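Local coordinates for protein auracyanin-B-2 (PDB 1QHQ) that carries electrons as a type I blue copper protein, probably serving as a soluble electron acceptor for the membrane-bound alternative complex III, at residues L45-Q50 with A95-L100. Residues are numbered along the deposited sequence; the frame is centred on the assembly and turned at random.
Sequences LDFVNQ and AWTAML
Phe47 meets Leu100 across the cupredoxin beta-sandwich: Phe47 is on strand 42-49 of one sheet, Leu100 in the loop that follows edge strand 93-96 of the other. No backbone hydrogen bond joins the two segments, the CA atoms of Phe47 and Thr97 lie 7.4 Å apart, and each point of contact involves at least one side chain.

The apolar part centres on one methyl. Leu100 CD1 comes within 3.4 Å of Phe47 CD2 and equally near Phe47 O, approaching the ring obliquely. Phe47 holds CG anti to its own N (chi1 -178°), and its side chain also comes close to that of the copper ligand Met132. Thr97 adds its methyl, with CG2 3.9 Å from Phe47 CB, while its OG1 donates to Ala98 O (2.9 Å) and also bonds to Trp59 N.

One hydrogen bond crosses between the segments, close to the copper site. Asn49 ND2 donates to Leu100 O at 2.9 Å; the N-H...O angle of 136° shows it is bent. ND2 also reaches Val55 O, and OD1 meets Asn51 ND2, so the amide is tied at both ends beside copper ligand His57. Replacing Asn49 by alanine removes the amide, and is likely to leave Leu100 O and Val55 O short of a donor and Asn51 ND2 without its acceptor. Leu100 O lies almost in the Asn49 amide plane, yet ND2 sits above the carbonyl plane, 53° out of it.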
ATOM      1  N   LEU A  45      -0.760   7.484  -5.949  1.00  9.34           N
ATOM      2  CA  LEU A  45      -0.103   6.220  -6.270  1.00 10.09           C
ATOM      3  C   LEU A  45      -1.111   5.340  -7.038  1.00  6.94           C
ATOM      4  O   LEU A  45      -2.259   5.209  -6.598  1.00  9.95           O
ATOM      5  CB  LEU A  45       0.254   5.511  -4.947  1.00 10.03           C
ATOM      6  CG  LEU A  45       1.043   4.200  -5.077  0.50 11.39           C
ATOM      7  CD1 LEU A  45       1.786   3.883  -3.805  0.50 11.89           C
ATOM      8  CD2 LEU A  45       0.098   3.047  -5.444  0.50  7.28           C
ATOM      9  N   ASP A  46      -0.723   4.961  -8.222  1.00  6.45           N
ATOM     10  CA  ASP A  46      -1.584   4.117  -9.074  1.00  8.75           C
ATOM     11  C   ASP A  46      -1.047   2.663  -8.980  1.00  9.85           C
ATOM     12  O   ASP A  46       0.045   2.427  -9.474  1.00 11.14           O
ATOM     13  CB  ASP A  46      -1.539   4.598 -10.512  1.00 12.72           C
ATOM     14  CG  ASP A  46      -2.042   6.057 -10.653  1.00 12.61           C
ATOM     15  OD1 ASP A  46      -2.908   6.403  -9.856  1.00 11.27           O
ATOM     16  OD2 ASP A  46      -1.642   6.693 -11.646  1.00 14.84           O
ATOM     17  N   PHE A  47      -1.851   1.785  -8.393  1.00 10.01           N
ATOM     18  CA  PHE A  47      -1.402   0.357  -8.321  1.00 11.19           C
ATOM     19  C   PHE A  47      -2.181  -0.455  -9.367  1.00  9.78           C
ATOM     20  O   PHE A  47      -3.413  -0.467  -9.378  1.00  9.45           O
ATOM     21  CB  PHE A  47      -1.753  -0.152  -6.921  1.00  9.44           C
ATOM     22  CG  PHE A  47      -1.322  -1.588  -6.664  1.00 12.30           C
ATOM     23  CD1 PHE A  47      -0.179  -2.056  -7.257  1.00 15.67           C
ATOM     24  CD2 PHE A  47      -2.088  -2.399  -5.873  1.00 14.30           C
ATOM     25  CE1 PHE A  47       0.211  -3.400  -7.087  1.00 20.25           C
ATOM     26  CE2 PHE A  47      -1.680  -3.722  -5.675  1.00 14.56           C
ATOM     27  CZ  PHE A  47      -0.537  -4.196  -6.251  1.00 13.68           C
ATOM     28  N   VAL A  48      -1.434  -0.939 -10.350  1.00 11.66           N
ATOM     29  CA  VAL A  48      -2.022  -1.772 -11.409  1.00 14.60           C
ATOM     30  C   VAL A  48      -1.713  -3.253 -11.109  1.00 14.33           C
ATOM     31  O   VAL A  48      -0.560  -3.631 -10.969  1.00 16.85           O
ATOM     32  CB  VAL A  48      -1.364  -1.409 -12.762  1.00 15.65           C
ATOM     33  CG1 VAL A  48      -2.036  -2.176 -13.887  1.00 19.29           C
ATOM     34  CG2 VAL A  48      -1.502   0.113 -12.994  1.00 19.69           C
ATOM     35  N   ASN A  49      -2.771  -3.992 -10.770  1.00 12.35           N
ATOM     36  CA  ASN A  49      -2.606  -5.413 -10.429  1.00 13.22           C
ATOM     37  C   ASN A  49      -2.821  -6.303 -11.658  1.00 14.11           C
ATOM     38  O   ASN A  49      -3.952  -6.811 -11.805  1.00 18.53           O
ATOM     39  CB  ASN A  49      -3.566  -5.821  -9.320  1.00 11.43           C
ATOM     40  CG  ASN A  49      -3.297  -7.334  -8.906  1.00 11.61           C
ATOM     41  OD1 ASN A  49      -2.291  -7.818  -9.301  1.00 15.52           O
ATOM     42  ND2 ASN A  49      -4.241  -7.842  -8.179  1.00 14.39           N
ATOM     43  N   GLN A  50      -1.843  -6.459 -12.508  1.00 13.75           N
ATOM     44  CA  GLN A  50      -1.931  -7.445 -13.606  1.00 16.65           C
ATOM     45  C   GLN A  50      -0.959  -8.598 -13.265  1.00 16.70           C
ATOM     46  O   GLN A  50       0.212  -8.385 -13.031  1.00 16.19           O
ATOM     47  CB  GLN A  50      -1.506  -6.812 -14.920  1.00 22.92           C
ATOM     48  CG  GLN A  50      -2.592  -5.875 -15.481  1.00 30.40           C
ATOM     49  CD  GLN A  50      -2.064  -5.078 -16.656  1.00 38.08           C
ATOM     50  OE1 GLN A  50      -1.057  -5.438 -17.275  1.00 44.65           O
ATOM     51  NE2 GLN A  50      -2.746  -3.976 -16.961  1.00 41.69           N
ATOM     52  N   ALA A  95      -1.571   5.086   4.242  1.00 11.04           N
ATOM     53  CA  ALA A  95      -2.357   5.086   3.025  1.00  9.61           C
ATOM     54  C   ALA A  95      -2.464   3.656   2.470  1.00  9.35           C
ATOM     55  O   ALA A  95      -1.530   2.867   2.577  1.00 11.15           O
ATOM     56  CB  ALA A  95      -1.610   5.918   1.927  1.00 10.73           C
ATOM     57  N   TRP A  96      -3.597   3.379   1.821  1.00  9.50           N
ATOM     58  CA  TRP A  96      -3.714   2.093   1.131  1.00 11.27           C
ATOM     59  C   TRP A  96      -4.672   2.239  -0.059  1.00  9.39           C
ATOM     60  O   TRP A  96      -5.584   3.067  -0.028  1.00 10.67           O
ATOM     61  CB  TRP A  96      -4.157   0.960   2.023  1.00 13.00           C
ATOM     62  CG  TRP A  96      -5.486   1.103   2.672  1.00 12.71           C
ATOM     63  CD1 TRP A  96      -6.694   0.668   2.184  1.00 15.13           C
ATOM     64  CD2 TRP A  96      -5.762   1.642   3.978  1.00 13.03           C
ATOM     65  NE1 TRP A  96      -7.700   1.009   3.056  1.00 15.56           N
ATOM     66  CE2 TRP A  96      -7.149   1.513   4.206  1.00 15.68           C
ATOM     67  CE3 TRP A  96      -4.959   2.175   4.986  1.00 14.68           C
ATOM     68  CZ2 TRP A  96      -7.741   1.897   5.397  1.00 17.14           C
ATOM     69  CZ3 TRP A  96      -5.543   2.548   6.182  1.00 15.78           C
ATOM     70  CH2 TRP A  96      -6.933   2.443   6.372  1.00 17.82           C
ATOM     71  N   THR A  97      -4.459   1.376  -1.045  1.00  9.12           N
ATOM     72  CA  THR A  97      -5.437   1.226  -2.126  1.00 10.05           C
ATOM     73  C   THR A  97      -6.467   0.159  -1.655  1.00 12.47           C
ATOM     74  O   THR A  97      -6.138  -0.640  -0.783  1.00 12.84           O
ATOM     75  CB  THR A  97      -4.829   0.702  -3.417  1.00  9.78           C
ATOM     76  OG1 THR A  97      -4.330  -0.650  -3.211  1.00  9.15           O
ATOM     77  CG2 THR A  97      -3.640   1.501  -3.907  1.00  9.68           C
ATOM     78  N   ALA A  98      -7.569   0.112  -2.362  1.00 12.15           N
ATOM     79  CA  ALA A  98      -8.487  -1.024  -2.239  1.00 10.72           C
ATOM     80  C   ALA A  98      -7.711  -2.303  -2.609  1.00 10.67           C
ATOM     81  O   ALA A  98      -6.669  -2.313  -3.228  1.00  9.63           O
ATOM     82  CB  ALA A  98      -9.619  -0.826  -3.239  1.00 11.16           C
ATOM     83  N   MET A  99      -8.366  -3.419  -2.241  1.00 13.25           N
ATOM     84  CA  MET A  99      -7.816  -4.735  -2.616  1.00 12.90           C
ATOM     85  C   MET A  99      -8.295  -5.050  -4.041  1.00  9.54           C
ATOM     86  O   MET A  99      -9.500  -4.960  -4.288  1.00 14.86           O
ATOM     87  CB  MET A  99      -8.361  -5.758  -1.612  1.00 11.72           C
ATOM     88  CG  MET A  99      -7.747  -7.150  -1.828  1.00 16.42           C
ATOM     89  SD  MET A  99      -5.982  -7.175  -1.543  1.00 13.47           S
ATOM     90  CE  MET A  99      -5.873  -6.904   0.200  1.00 17.25           C
ATOM     91  N   LEU A 100      -7.369  -5.265  -4.934  1.00 11.69           N
ATOM     92  CA  LEU A 100      -7.639  -5.324  -6.354  1.00 11.66           C
ATOM     93  C   LEU A 100      -7.603  -6.762  -6.879  1.00 14.72           C
ATOM     94  O   LEU A 100      -6.649  -7.482  -6.619  1.00 14.62           O
ATOM     95  CB  LEU A 100      -6.509  -4.545  -7.103  1.00 13.91           C
ATOM     96  CG  LEU A 100      -6.391  -3.085  -6.608  1.00 12.12           C
ATOM     97  CD1 LEU A 100      -5.220  -2.423  -7.307  1.00 10.55           C
ATOM     98  CD2 LEU A 100      -7.674  -2.312  -6.879  1.00 13.25           C
TER